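Local coordinates for phytase (Debaryomyces castellii, PDB 2GFI), which hydrolyses phosphate esters of phytic acid (inositol hexakisphosphate), releasing phosphate, as a 3-phytase of the histidine acid phosphatase family, at residues T248-D251 against V252-F256; I281-S284 against Y285-D288; A297-N300 against M301-V304; C410-N413 against D414-Y418. All coordinates share one frame; numbering follows the deposited sequence.

Contact 1: residues T248-D251 against V252-F256; sequences TEDD and VSNLF
D250 and N254 sit one helical turn apart and meet through a water. Water 1 donates to D250 OD1 at 2.9 Å and to N254 OD1 at 3.0 Å. The carboxylate of D250 and the amide of N254 are turned 72° against each other. D250 holds CG opposite its own N, whereas N254 places CG beside its N and opposite its carbonyl carbon. Their spacing of four residues puts both polar ends on one flank of the helix, and the water bridges them.

Main-chain bonds of the first turn run alongside. V252 N donates to T248 O at 3.0 Å, S253 N to E249 O, and N254 N to D250 O. V252 lays CG2 against T248 O, 3.2 Å away, and also packs on L235.

The start of the helix is tied by two reciprocal bonds. D251 N donates to T248 OG1 at 3.1 Å, and T248 N donates to D251 OD2 at 2.9 Å. The second bond is nearly straight (172°) but reaches OD2 from above the carboxylate plane. D251 keeps CG beside its own N (chi1 -64°), which turns the carboxylate back toward T248. D251 OD2 also forms a salt bridge with K89 of helix 77-91, and E249 bonds T232 of helix 229-241. The pattern is a capping box, with T248 as N-cap of helix 249-266.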
ATOM      1  N   THR A 248      31.892  11.126 -19.804  1.00 26.63           N
ATOM      2  CA  THR A 248      32.709  11.198 -18.600  1.00 27.31           C
ATOM      3  C   THR A 248      31.944  10.832 -17.331  1.00 26.07           C
ATOM      4  O   THR A 248      30.710  10.675 -17.333  1.00 24.45           O
ATOM      5  CB  THR A 248      33.292  12.629 -18.431  1.00 28.21           C
ATOM      6  OG1 THR A 248      32.220  13.564 -18.396  1.00 28.59           O
ATOM      7  CG2 THR A 248      34.087  13.071 -19.703  1.00 30.50           C
ATOM      8  N   GLU A 249      32.718  10.716 -16.257  1.00 26.14           N
ATOM      9  CA  GLU A 249      32.243  10.544 -14.897  1.00 26.41           C
ATOM     10  C   GLU A 249      31.368  11.721 -14.504  1.00 26.12           C
ATOM     11  O   GLU A 249      30.346  11.511 -13.882  1.00 25.30           O
ATOM     12  CB  GLU A 249      33.419  10.458 -13.946  1.00 26.61           C
ATOM     13  CG  GLU A 249      33.920   9.049 -13.738  1.00 31.06           C
ATOM     14  CD  GLU A 249      35.091   8.680 -14.620  1.00 34.72           C
ATOM     15  OE1 GLU A 249      35.284   9.323 -15.674  1.00 37.97           O
ATOM     16  OE2 GLU A 249      35.829   7.735 -14.256  1.00 37.70           O
ATOM     17  N   ASP A 250      31.784  12.929 -14.904  1.00 26.26           N
ATOM     18  CA  ASP A 250      31.013  14.162 -14.814  1.00 28.05           C
ATOM     19  C   ASP A 250      29.647  14.057 -15.464  1.00 27.07           C
ATOM     20  O   ASP A 250      28.679  14.528 -14.902  1.00 27.58           O
ATOM     21  CB  ASP A 250      31.766  15.340 -15.493  1.00 29.59           C
ATOM     22  CG  ASP A 250      31.014  16.706 -15.358  1.00 35.20           C
ATOM     23  OD1 ASP A 250      30.726  17.079 -14.172  1.00 40.28           O
ATOM     24  OD2 ASP A 250      30.695  17.488 -16.356  1.00 38.58           O
ATOM     25  N   ASP A 251      29.595  13.509 -16.672  1.00 26.19           N
ATOM     26  CA  ASP A 251      28.345  13.230 -17.374  1.00 26.44           C
ATOM     27  C   ASP A 251      27.429  12.308 -16.578  1.00 25.75           C
ATOM     28  O   ASP A 251      26.269  12.625 -16.370  1.00 26.00           O
ATOM     29  CB  ASP A 251      28.643  12.615 -18.743  1.00 26.68           C
ATOM     30  CG  ASP A 251      29.392  13.588 -19.660  1.00 29.28           C
ATOM     31  OD1 ASP A 251      29.332  14.826 -19.406  1.00 32.15           O
ATOM     32  OD2 ASP A 251      30.073  13.218 -20.635  1.00 30.31           O
ATOM     33  N   VAL A 252      27.988  11.181 -16.142  1.00 24.95           N
ATOM     34  CA  VAL A 252      27.317  10.183 -15.352  1.00 24.53           C
ATOM     35  C   VAL A 252      26.781  10.835 -14.069  1.00 24.54           C
ATOM     36  O   VAL A 252      25.642  10.641 -13.716  1.00 24.83           O
ATOM     37  CB  VAL A 252      28.249   8.998 -15.025  1.00 23.80           C
ATOM     38  CG1 VAL A 252      27.542   7.984 -14.104  1.00 23.85           C
ATOM     39  CG2 VAL A 252      28.737   8.311 -16.310  1.00 22.11           C
ATOM     40  N   SER A 253      27.591  11.636 -13.416  1.00 24.33           N
ATOM     41  CA  SER A 253      27.159  12.338 -12.234  1.00 24.86           C
ATOM     42  C   SER A 253      25.930  13.225 -12.486  1.00 23.83           C
ATOM     43  O   SER A 253      25.060  13.322 -11.651  1.00 23.53           O
ATOM     44  CB  SER A 253      28.288  13.191 -11.731  1.00 25.16           C
ATOM     45  OG  SER A 253      27.893  13.768 -10.505  1.00 28.28           O
ATOM     46  N   ASN A 254      25.871  13.839 -13.663  1.00 23.21           N
ATOM     47  CA  ASN A 254      24.754  14.662 -14.095  1.00 22.15           C
ATOM     48  C   ASN A 254      23.524  13.865 -14.471  1.00 20.66           C
ATOM     49  O   ASN A 254      22.407  14.369 -14.517  1.00 20.09           O
ATOM     50  CB  ASN A 254      25.216  15.531 -15.270  1.00 23.43           C
ATOM     51  CG  ASN A 254      26.044  16.701 -14.807  1.00 24.48           C
ATOM     52  OD1 ASN A 254      26.968  17.158 -15.491  1.00 25.86           O
ATOM     53  ND2 ASN A 254      25.726  17.190 -13.625  1.00 24.76           N
ATOM     54  N   LEU A 255      23.699  12.582 -14.686  1.00 19.78           N
ATOM     55  CA  LEU A 255      22.579  11.785 -15.102  1.00 18.63           C
ATOM     56  C   LEU A 255      21.675  11.492 -13.907  1.00 18.22           C
ATOM     57  O   LEU A 255      20.497  11.177 -14.078  1.00 17.54           O
ATOM     58  CB  LEU A 255      23.061  10.518 -15.807  1.00 18.80           C
ATOM     59  CG  LEU A 255      23.670  10.678 -17.184  1.00 17.92           C
ATOM     60  CD1 LEU A 255      24.073   9.266 -17.762  1.00 15.65           C
ATOM     61  CD2 LEU A 255      22.674  11.388 -18.070  1.00 16.32           C
ATOM     62  N   PHE A 256      22.230  11.604 -12.699  1.00 18.18           N
ATOM     63  CA  PHE A 256      21.392  11.570 -11.474  1.00 18.08           C
ATOM     64  C   PHE A 256      20.411  12.701 -11.425  1.00 17.18           C
ATOM     65  O   PHE A 256      19.227  12.450 -11.220  1.00 18.53           O
ATOM     66  CB  PHE A 256      22.206  11.566 -10.175  1.00 17.60           C
ATOM     67  CG  PHE A 256      22.941  10.314  -9.948  1.00 16.91           C
ATOM     68  CD1 PHE A 256      22.301   9.216  -9.383  1.00 17.71           C
ATOM     69  CD2 PHE A 256      24.291  10.216 -10.305  1.00 16.30           C
ATOM     70  CE1 PHE A 256      23.017   8.023  -9.162  1.00 18.64           C
ATOM     71  CE2 PHE A 256      25.004   9.059 -10.096  1.00 18.11           C
ATOM     72  CZ  PHE A 256      24.369   7.950  -9.517  1.00 18.96           C
TER
HETATM   73  O   HOH W   1      28.706  19.222 -14.227  1.00 35.00           O

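Contact 2: residues I281-S284 against Y285-D288; sequences IQYS and YSVD
Y283 and V287 make the apolar part of this contact, one turn apart on helix 277-295. V287 CG2 lies over one face of the Y283 ring, 4.1 Å from its centroid and 29° off the normal. This is a CH-pi contact, and the methyl is nearest the CZ and CE2 side of the ring. Y283 also stacks on F256.

The hydrogen bonds follow the helix. Y285 N donates to I281 O, S286 N to Q282 O, and D288 N to S284 O at 2.9 Å. Y283 O accepts two bonds. One comes from V287 N at 3.2 Å, the other from S286 OG at 2.6 Å. The hydroxyl arrives in the carbonyl plane, on a lone pair, with a C=O...O angle of 130°. S286 reaches it because OG stands between its own N and carbonyl carbon (chi1 73°), facing back toward the N-terminal end of the helix.

On the other flank, water 2 is 2.8 Å from S284 OG. It also lies close to D288 OD2, too close to be trusted in detail. D288 is held by H365 N and S361 OG, and Y285 OH bonds P353 O.

The chemistry is divided by flank. S286 spends its hydroxyl on the helix's own backbone, Y283 and V287 pair through carbon, and the buried carboxylate of D288 has polar partners beyond the helix, an environment consistent with a charged carboxylate.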
ATOM      1  N   ILE A 281      22.957   5.908  -3.482  1.00 17.98           N
ATOM      2  CA  ILE A 281      23.274   6.227  -2.089  1.00 17.57           C
ATOM      3  C   ILE A 281      24.576   7.045  -1.965  1.00 18.03           C
ATOM      4  O   ILE A 281      24.689   7.964  -1.127  1.00 18.04           O
ATOM      5  CB  ILE A 281      23.320   4.915  -1.276  1.00 17.52           C
ATOM      6  CG1 ILE A 281      21.897   4.368  -1.077  1.00 16.97           C
ATOM      7  CG2 ILE A 281      24.034   5.108   0.017  1.00 16.68           C
ATOM      8  CD1 ILE A 281      21.846   2.892  -0.599  1.00 17.59           C
ATOM      9  N   GLN A 282      25.558   6.731  -2.808  1.00 18.38           N
ATOM     10  CA  GLN A 282      26.813   7.482  -2.793  1.00 19.06           C
ATOM     11  C   GLN A 282      26.609   8.830  -3.448  1.00 19.39           C
ATOM     12  O   GLN A 282      27.075   9.853  -2.949  1.00 19.51           O
ATOM     13  CB  GLN A 282      27.922   6.711  -3.492  1.00 19.39           C
ATOM     14  CG  GLN A 282      28.393   5.576  -2.659  1.00 20.56           C
ATOM     15  CD  GLN A 282      29.164   4.581  -3.467  1.00 21.27           C
ATOM     16  OE1 GLN A 282      28.574   3.799  -4.220  1.00 26.12           O
ATOM     17  NE2 GLN A 282      30.471   4.592  -3.321  1.00 19.87           N
ATOM     18  N   TYR A 283      25.881   8.838  -4.568  1.00 19.78           N
ATOM     19  CA  TYR A 283      25.484  10.103  -5.131  1.00 19.66           C
ATOM     20  C   TYR A 283      24.804  10.980  -4.073  1.00 20.17           C
ATOM     21  O   TYR A 283      25.166  12.152  -3.909  1.00 20.20           O
ATOM     22  CB  TYR A 283      24.555   9.957  -6.320  1.00 18.46           C
ATOM     23  CG  TYR A 283      24.074  11.330  -6.789  1.00 17.37           C
ATOM     24  CD1 TYR A 283      24.905  12.155  -7.560  1.00 16.65           C
ATOM     25  CD2 TYR A 283      22.803  11.793  -6.461  1.00 14.83           C
ATOM     26  CE1 TYR A 283      24.483  13.400  -8.011  1.00 16.12           C
ATOM     27  CE2 TYR A 283      22.360  13.027  -6.897  1.00 15.79           C
ATOM     28  CZ  TYR A 283      23.214  13.836  -7.673  1.00 17.58           C
ATOM     29  OH  TYR A 283      22.788  15.056  -8.121  1.00 18.01           O
ATOM     30  N   SER A 284      23.791  10.408  -3.407  1.00 20.73           N
ATOM     31  CA  SER A 284      23.023  11.114  -2.396  1.00 20.98           C
ATOM     32  C   SER A 284      23.924  11.722  -1.348  1.00 20.97           C
ATOM     33  O   SER A 284      23.710  12.837  -0.903  1.00 20.77           O
ATOM     34  CB  SER A 284      22.064  10.160  -1.704  1.00 21.08           C
ATOM     35  OG  SER A 284      21.157  10.906  -0.909  1.00 21.54           O
ATOM     36  N   TYR A 285      24.935  10.966  -0.933  1.00 21.61           N
ATOM     37  CA  TYR A 285      25.789  11.446   0.136  1.00 21.14           C
ATOM     38  C   TYR A 285      26.713  12.550  -0.358  1.00 22.06           C
ATOM     39  O   TYR A 285      27.053  13.462   0.415  1.00 22.43           O
ATOM     40  CB  TYR A 285      26.570  10.334   0.791  1.00 21.28           C
ATOM     41  CG  TYR A 285      27.342  10.857   1.970  1.00 21.01           C
ATOM     42  CD1 TYR A 285      26.682  11.470   3.011  1.00 20.63           C
ATOM     43  CD2 TYR A 285      28.745  10.798   2.003  1.00 20.54           C
ATOM     44  CE1 TYR A 285      27.387  11.984   4.071  1.00 23.29           C
ATOM     45  CE2 TYR A 285      29.456  11.297   3.061  1.00 19.39           C
ATOM     46  CZ  TYR A 285      28.770  11.887   4.091  1.00 20.92           C
ATOM     47  OH  TYR A 285      29.435  12.394   5.187  1.00 22.01           O
ATOM     48  N   SER A 286      27.090  12.507  -1.644  1.00 21.87           N
ATOM     49  CA  SER A 286      27.881  13.612  -2.217  1.00 22.00           C
ATOM     50  C   SER A 286      27.119  14.936  -2.172  1.00 21.98           C
ATOM     51  O   SER A 286      27.721  16.014  -1.947  1.00 22.60           O
ATOM     52  CB  SER A 286      28.388  13.289  -3.639  1.00 22.05           C
ATOM     53  OG  SER A 286      27.352  13.333  -4.598  1.00 22.63           O
ATOM     54  N   VAL A 287      25.806  14.848  -2.390  1.00 21.70           N
ATOM     55  CA  VAL A 287      24.920  15.992  -2.263  1.00 21.63           C
ATOM     56  C   VAL A 287      24.757  16.386  -0.804  1.00 21.73           C
ATOM     57  O   VAL A 287      24.796  17.558  -0.492  1.00 22.59           O
ATOM     58  CB  VAL A 287      23.489  15.776  -2.916  1.00 21.58           C
ATOM     59  CG1 VAL A 287      22.595  17.001  -2.653  1.00 20.86           C
ATOM     60  CG2 VAL A 287      23.594  15.516  -4.403  1.00 18.95           C
ATOM     61  N   ASP A 288      24.561  15.437   0.102  1.00 21.79           N
ATOM     62  CA  ASP A 288      24.496  15.823   1.509  1.00 21.65           C
ATOM     63  C   ASP A 288      25.756  16.575   1.925  1.00 21.93           C
ATOM     64  O   ASP A 288      25.658  17.539   2.665  1.00 22.14           O
ATOM     65  CB  ASP A 288      24.349  14.616   2.402  1.00 21.97           C
ATOM     66  CG  ASP A 288      22.936  14.059   2.408  1.00 24.11           C
ATOM     67  OD1 ASP A 288      21.971  14.822   2.083  1.00 27.22           O
ATOM     68  OD2 ASP A 288      22.704  12.858   2.734  1.00 25.99           O
TER
HETATM   69  O   HOH W   2      22.507  10.789   1.499  1.00 17.36           O

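Contact 3: residues A297-N300 against M301-V304; sequences AGNN and MTRV
N299 carries CG opposite its own N (chi1 -171°), and chi2 of -65° then swings OD1 forward to M301. M301 N donates to N299 OD1 at 3.0 Å. The bond lies in the plane of the side-chain carbonyl and uses a lone pair of OD1. The same oxygen touches M301 CB at 3.4 Å. T302 has OG1 between its N and its carbonyl carbon (chi1 60°), facing back along the chain. This brings OG1 to 3.0 Å from N299 O. The bond is not settled, since S296 O is another acceptor for that hydroxyl, and S341 OG is a further partner. On its other branch, T302 CG2 rests against N299 CB at 3.8 Å.

Residues N299 to T302 form a type I beta turn that leads into helix 302-318. T302 N donates to N299 O at 3.2 Å, nearly straight at the hydrogen but well above the carbonyl plane. The side chain of N299 caps the turn, and its ND2 is held in place by N215 O.

Waters extend the pattern into the first turn of the helix. Water 3 donates to N299 O and accepts from R303 N. Water 4 donates to N300 O at 2.8 Å and accepts from V304 N. Both amides are thus linked to carbonyls of the turn through solvent.

M301 bends at chi2 and chi3. Its CG passes N300 OD1 at 3.6 Å. Beyond the turn, the M301 side chain packs on Y214, C211 and C432, while T302 lies on I338 of helix 333-343.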
ATOM      1  N   ALA A 297      25.901  23.852   8.644  1.00 28.58           N
ATOM      2  CA  ALA A 297      26.873  24.138   9.688  1.00 29.27           C
ATOM      3  C   ALA A 297      28.327  23.858   9.291  1.00 29.51           C
ATOM      4  O   ALA A 297      29.255  24.231  10.015  1.00 29.99           O
ATOM      5  CB  ALA A 297      26.496  23.381  10.981  1.00 28.68           C
ATOM      6  N   GLY A 298      28.523  23.195   8.160  1.00 29.75           N
ATOM      7  CA  GLY A 298      29.867  23.006   7.598  1.00 30.08           C
ATOM      8  C   GLY A 298      30.465  24.350   7.220  1.00 30.53           C
ATOM      9  O   GLY A 298      31.663  24.530   7.252  1.00 30.95           O
ATOM     10  N   ASN A 299      29.616  25.297   6.856  1.00 31.05           N
ATOM     11  CA  ASN A 299      30.055  26.620   6.470  1.00 31.90           C
ATOM     12  C   ASN A 299      29.831  27.589   7.638  1.00 33.20           C
ATOM     13  O   ASN A 299      28.681  27.751   8.107  1.00 32.85           O
ATOM     14  CB  ASN A 299      29.312  27.087   5.211  1.00 31.10           C
ATOM     15  CG  ASN A 299      29.895  28.371   4.626  1.00 31.54           C
ATOM     16  OD1 ASN A 299      29.847  29.425   5.255  1.00 32.18           O
ATOM     17  ND2 ASN A 299      30.436  28.287   3.406  1.00 31.06           N
ATOM     18  N   ASN A 300      30.927  28.221   8.092  1.00 34.23           N
ATOM     19  CA  ASN A 300      30.905  29.089   9.270  1.00 35.40           C
ATOM     20  C   ASN A 300      29.934  30.278   9.162  1.00 35.11           C
ATOM     21  O   ASN A 300      29.531  30.856  10.179  1.00 36.27           O
ATOM     22  CB  ASN A 300      32.342  29.525   9.705  1.00 36.55           C
ATOM     23  CG  ASN A 300      33.140  30.325   8.611  1.00 38.79           C
ATOM     24  OD1 ASN A 300      32.597  30.772   7.590  1.00 40.36           O
ATOM     25  ND2 ASN A 300      34.465  30.506   8.859  1.00 42.60           N
ATOM     26  N   MET A 301      29.524  30.620   7.946  1.00 33.76           N
ATOM     27  CA  MET A 301      28.704  31.807   7.755  1.00 32.65           C
ATOM     28  C   MET A 301      27.213  31.591   7.849  1.00 32.00           C
ATOM     29  O   MET A 301      26.462  32.544   7.991  1.00 32.09           O
ATOM     30  CB  MET A 301      29.065  32.529   6.447  1.00 32.78           C
ATOM     31  CG  MET A 301      30.350  33.346   6.542  1.00 34.70           C
ATOM     32  SD  MET A 301      30.349  34.510   7.954  1.00 38.08           S
ATOM     33  CE  MET A 301      29.089  35.645   7.399  1.00 36.53           C
ATOM     34  N   THR A 302      26.767  30.340   7.799  1.00 31.60           N
ATOM     35  CA  THR A 302      25.328  30.057   7.682  1.00 30.20           C
ATOM     36  C   THR A 302      24.560  30.265   8.965  1.00 30.80           C
ATOM     37  O   THR A 302      23.377  30.613   8.928  1.00 30.08           O
ATOM     38  CB  THR A 302      25.075  28.635   7.166  1.00 30.12           C
ATOM     39  OG1 THR A 302      25.649  27.688   8.087  1.00 28.35           O
ATOM     40  CG2 THR A 302      25.764  28.425   5.803  1.00 26.47           C
ATOM     41  N   ARG A 303      25.209  30.052  10.108  1.00 31.58           N
ATOM     42  CA  ARG A 303      24.504  30.319  11.320  1.00 32.50           C
ATOM     43  C   ARG A 303      24.111  31.787  11.423  1.00 32.73           C
ATOM     44  O   ARG A 303      22.969  32.075  11.840  1.00 32.80           O
ATOM     45  CB  ARG A 303      25.241  29.927  12.565  1.00 33.64           C
ATOM     46  CG  ARG A 303      24.268  30.115  13.707  1.00 36.98           C
ATOM     47  CD  ARG A 303      24.659  29.562  14.977  1.00 42.05           C
ATOM     48  NE  ARG A 303      25.132  28.198  14.908  1.00 45.50           N
ATOM     49  CZ  ARG A 303      25.144  27.397  15.968  1.00 48.42           C
ATOM     50  NH1 ARG A 303      24.645  27.841  17.126  1.00 47.96           N
ATOM     51  NH2 ARG A 303      25.631  26.157  15.871  1.00 48.34           N
ATOM     52  N   VAL A 304      25.026  32.709  11.061  1.00 31.78           N
ATOM     53  CA  VAL A 304      24.674  34.141  11.129  1.00 30.97           C
ATOM     54  C   VAL A 304      23.545  34.470  10.155  1.00 30.24           C
ATOM     55  O   VAL A 304      22.600  35.155  10.530  1.00 29.78           O
ATOM     56  CB  VAL A 304      25.873  35.131  10.931  1.00 30.87           C
ATOM     57  CG1 VAL A 304      26.473  35.026   9.545  1.00 29.28           C
ATOM     58  CG2 VAL A 304      25.382  36.574  11.144  1.00 31.68           C
TER
HETATM   59  O   HOH W   3      27.730  28.322  10.519  1.00 38.83           O
HETATM   60  O   HOH W   4      27.771  32.750  11.373  1.00 42.19           O

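Contact 4: residues C410-N413 against D414-Y418; sequences CNLN and DYNDY
C410 SG lies against the first turn of the following helix. It is 3.3 Å from Y415 N and 3.7 Å from Y415 CB. The sulfur sits at the edge of the Y415 ring, near its plane. L412 CD1 is also at the edge of this ring, 4.3 Å from Y415 CD2. C410 comes to the helix because SG is opposite its own N (chi1 -172°) while its CB already points at the helix. Close by, N411 CB touches D414 OD2 at 3.6 Å.

Backbone bonds hold the first helical turn. Y415 N donates to N411 O at 2.7 Å, nearly along the C=O axis. N416 N donates to L412 O, and a weak bond runs from D417 N to N413 O.

N411 is the N-cap of the helix. N413 N donates to N411 OD1 at 3.1 Å, with the donor tilted 15° from the amide carbonyl plane. Water 5 adds a bridge on the same turn. It accepts from N411 N and donates to D414 OD2 at 2.6 Å.

Outside partners set these groups in position. C410 is in a disulfide with C402, which fixes the sulfur beside Y415. N411 ND2 bonds E385 OE1, and Y415 OH bonds Y390 OH. The contact is thus the junction where the short strand 410-411, paired antiparallel with strand 385-392, turns straight into helix 412-423, whose Y415 and N416 pack on helix 302-318.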
ATOM      1  N   CYS A 410       8.173  22.641  22.613  1.00 27.87           N
ATOM      2  CA  CYS A 410       9.013  23.446  23.460  1.00 28.43           C
ATOM      3  C   CYS A 410       8.198  24.621  24.032  1.00 28.72           C
ATOM      4  O   CYS A 410       7.608  25.385  23.248  1.00 28.24           O
ATOM      5  CB  CYS A 410      10.131  24.000  22.611  1.00 28.62           C
ATOM      6  SG  CYS A 410      11.375  24.824  23.570  1.00 29.43           S
ATOM      7  N   ASN A 411       8.154  24.759  25.367  1.00 28.40           N
ATOM      8  CA  ASN A 411       7.508  25.926  25.980  1.00 29.69           C
ATOM      9  C   ASN A 411       8.094  27.176  25.348  1.00 28.90           C
ATOM     10  O   ASN A 411       9.307  27.299  25.213  1.00 29.37           O
ATOM     11  CB  ASN A 411       7.750  25.965  27.500  1.00 30.67           C
ATOM     12  CG  ASN A 411       6.797  26.912  28.230  1.00 32.63           C
ATOM     13  OD1 ASN A 411       6.733  28.107  27.942  1.00 35.45           O
ATOM     14  ND2 ASN A 411       6.058  26.373  29.193  1.00 35.88           N
ATOM     15  N   LEU A 412       7.260  28.106  24.940  1.00 29.02           N
ATOM     16  CA  LEU A 412       7.799  29.316  24.301  1.00 29.36           C
ATOM     17  C   LEU A 412       8.893  30.013  25.125  1.00 29.60           C
ATOM     18  O   LEU A 412       9.823  30.592  24.563  1.00 28.96           O
ATOM     19  CB  LEU A 412       6.674  30.269  23.934  1.00 29.79           C
ATOM     20  CG  LEU A 412       7.045  31.606  23.307  1.00 29.97           C
ATOM     21  CD1 LEU A 412       7.866  31.481  22.037  1.00 28.71           C
ATOM     22  CD2 LEU A 412       5.751  32.321  23.066  1.00 31.55           C
ATOM     23  N   ASN A 413       8.782  29.939  26.458  1.00 30.19           N
ATOM     24  CA  ASN A 413       9.809  30.480  27.338  1.00 30.42           C
ATOM     25  C   ASN A 413      11.142  29.809  27.142  1.00 29.69           C
ATOM     26  O   ASN A 413      12.154  30.477  26.977  1.00 29.50           O
ATOM     27  CB  ASN A 413       9.347  30.420  28.811  1.00 31.63           C
ATOM     28  CG  ASN A 413       8.144  31.301  29.063  1.00 33.70           C
ATOM     29  OD1 ASN A 413       8.066  32.427  28.541  1.00 37.40           O
ATOM     30  ND2 ASN A 413       7.181  30.795  29.819  1.00 34.47           N
ATOM     31  N   ASP A 414      11.125  28.479  27.137  1.00 30.24           N
ATOM     32  CA  ASP A 414      12.286  27.660  26.812  1.00 30.34           C
ATOM     33  C   ASP A 414      12.737  27.843  25.369  1.00 29.87           C
ATOM     34  O   ASP A 414      13.930  27.855  25.088  1.00 30.17           O
ATOM     35  CB  ASP A 414      11.950  26.203  27.049  1.00 30.89           C
ATOM     36  CG  ASP A 414      11.774  25.879  28.514  1.00 32.98           C
ATOM     37  OD1 ASP A 414      12.460  26.521  29.354  1.00 35.39           O
ATOM     38  OD2 ASP A 414      10.970  25.011  28.916  1.00 33.15           O
ATOM     39  N   TYR A 415      11.782  27.997  24.455  1.00 29.65           N
ATOM     40  CA  TYR A 415      12.118  28.191  23.049  1.00 29.09           C
ATOM     41  C   TYR A 415      12.902  29.485  22.851  1.00 29.72           C
ATOM     42  O   TYR A 415      13.803  29.549  22.013  1.00 28.74           O
ATOM     43  CB  TYR A 415      10.887  28.166  22.143  1.00 28.20           C
ATOM     44  CG  TYR A 415      11.317  28.278  20.682  1.00 29.44           C
ATOM     45  CD1 TYR A 415      12.143  27.289  20.101  1.00 27.44           C
ATOM     46  CD2 TYR A 415      10.943  29.382  19.894  1.00 27.87           C
ATOM     47  CE1 TYR A 415      12.572  27.398  18.792  1.00 28.01           C
ATOM     48  CE2 TYR A 415      11.361  29.488  18.577  1.00 28.43           C
ATOM     49  CZ  TYR A 415      12.172  28.489  18.032  1.00 28.32           C
ATOM     50  OH  TYR A 415      12.600  28.581  16.744  1.00 26.98           O
ATOM     51  N   ASN A 416      12.554  30.511  23.641  1.00 30.54           N
ATOM     52  CA  ASN A 416      13.322  31.759  23.686  1.00 30.46           C
ATOM     53  C   ASN A 416      14.787  31.564  24.050  1.00 30.38           C
ATOM     54  O   ASN A 416      15.656  32.146  23.414  1.00 30.53           O
ATOM     55  CB  ASN A 416      12.630  32.785  24.584  1.00 30.45           C
ATOM     56  CG  ASN A 416      11.636  33.625  23.820  1.00 30.43           C
ATOM     57  OD1 ASN A 416      12.006  34.586  23.147  1.00 31.50           O
ATOM     58  ND2 ASN A 416      10.373  33.250  23.885  1.00 29.12           N
ATOM     59  N   ASP A 417      15.044  30.720  25.042  1.00 30.59           N
ATOM     60  CA  ASP A 417      16.394  30.411  25.489  1.00 31.39           C
ATOM     61  C   ASP A 417      17.186  29.652  24.407  1.00 31.09           C
ATOM     62  O   ASP A 417      18.373  29.929  24.176  1.00 30.57           O
ATOM     63  CB  ASP A 417      16.358  29.549  26.765  1.00 32.48           C
ATOM     64  CG  ASP A 417      15.794  30.283  27.978  1.00 34.48           C
ATOM     65  OD1 ASP A 417      15.681  31.531  27.959  1.00 36.24           O
ATOM     66  OD2 ASP A 417      15.436  29.672  29.012  1.00 37.58           O
ATOM     67  N   TYR A 418      16.505  28.687  23.777  1.00 30.42           N
ATOM     68  CA  TYR A 418      17.036  27.919  22.660  1.00 29.87           C
ATOM     69  C   TYR A 418      17.427  28.848  21.504  1.00 30.30           C
ATOM     70  O   TYR A 418      18.578  28.825  21.028  1.00 30.08           O
ATOM     71  CB  TYR A 418      16.021  26.843  22.195  1.00 29.06           C
ATOM     72  CG  TYR A 418      16.555  26.033  21.030  1.00 28.07           C
ATOM     73  CD1 TYR A 418      17.515  25.055  21.243  1.00 25.99           C
ATOM     74  CD2 TYR A 418      16.146  26.295  19.715  1.00 25.46           C
ATOM     75  CE1 TYR A 418      18.043  24.335  20.200  1.00 25.26           C
ATOM     76  CE2 TYR A 418      16.651  25.569  18.664  1.00 24.35           C
ATOM     77  CZ  TYR A 418      17.606  24.579  18.929  1.00 26.84           C
ATOM     78  OH  TYR A 418      18.161  23.838  17.938  1.00 26.26           O
TER
HETATM   79  O   HOH W   5       9.556  23.350  27.463  1.00 20.97           O

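The four contacts follow one another along the chain. Contacts 1 and 2 lie on successive helices and touch: F256 CD2 is 3.4 Å from Y283 CD1, so the ring that receives V287 in contact 2 also meets contact 1. Contact 2 comes nearest to the catalytic machinery, with the V287 side chain about 8 Å from that of D333, the predicted proton donor. Contact 3 begins the next helix, and its nearest atoms are about 8 Å from contact 2. Contacts 3 and 4 are about 7 Å apart at their nearest atoms. Contacts 1 and 4 lie on opposite sides of the chain's centre, 46 Å apart between centres. V304 of contact 3 touches a glycan sugar.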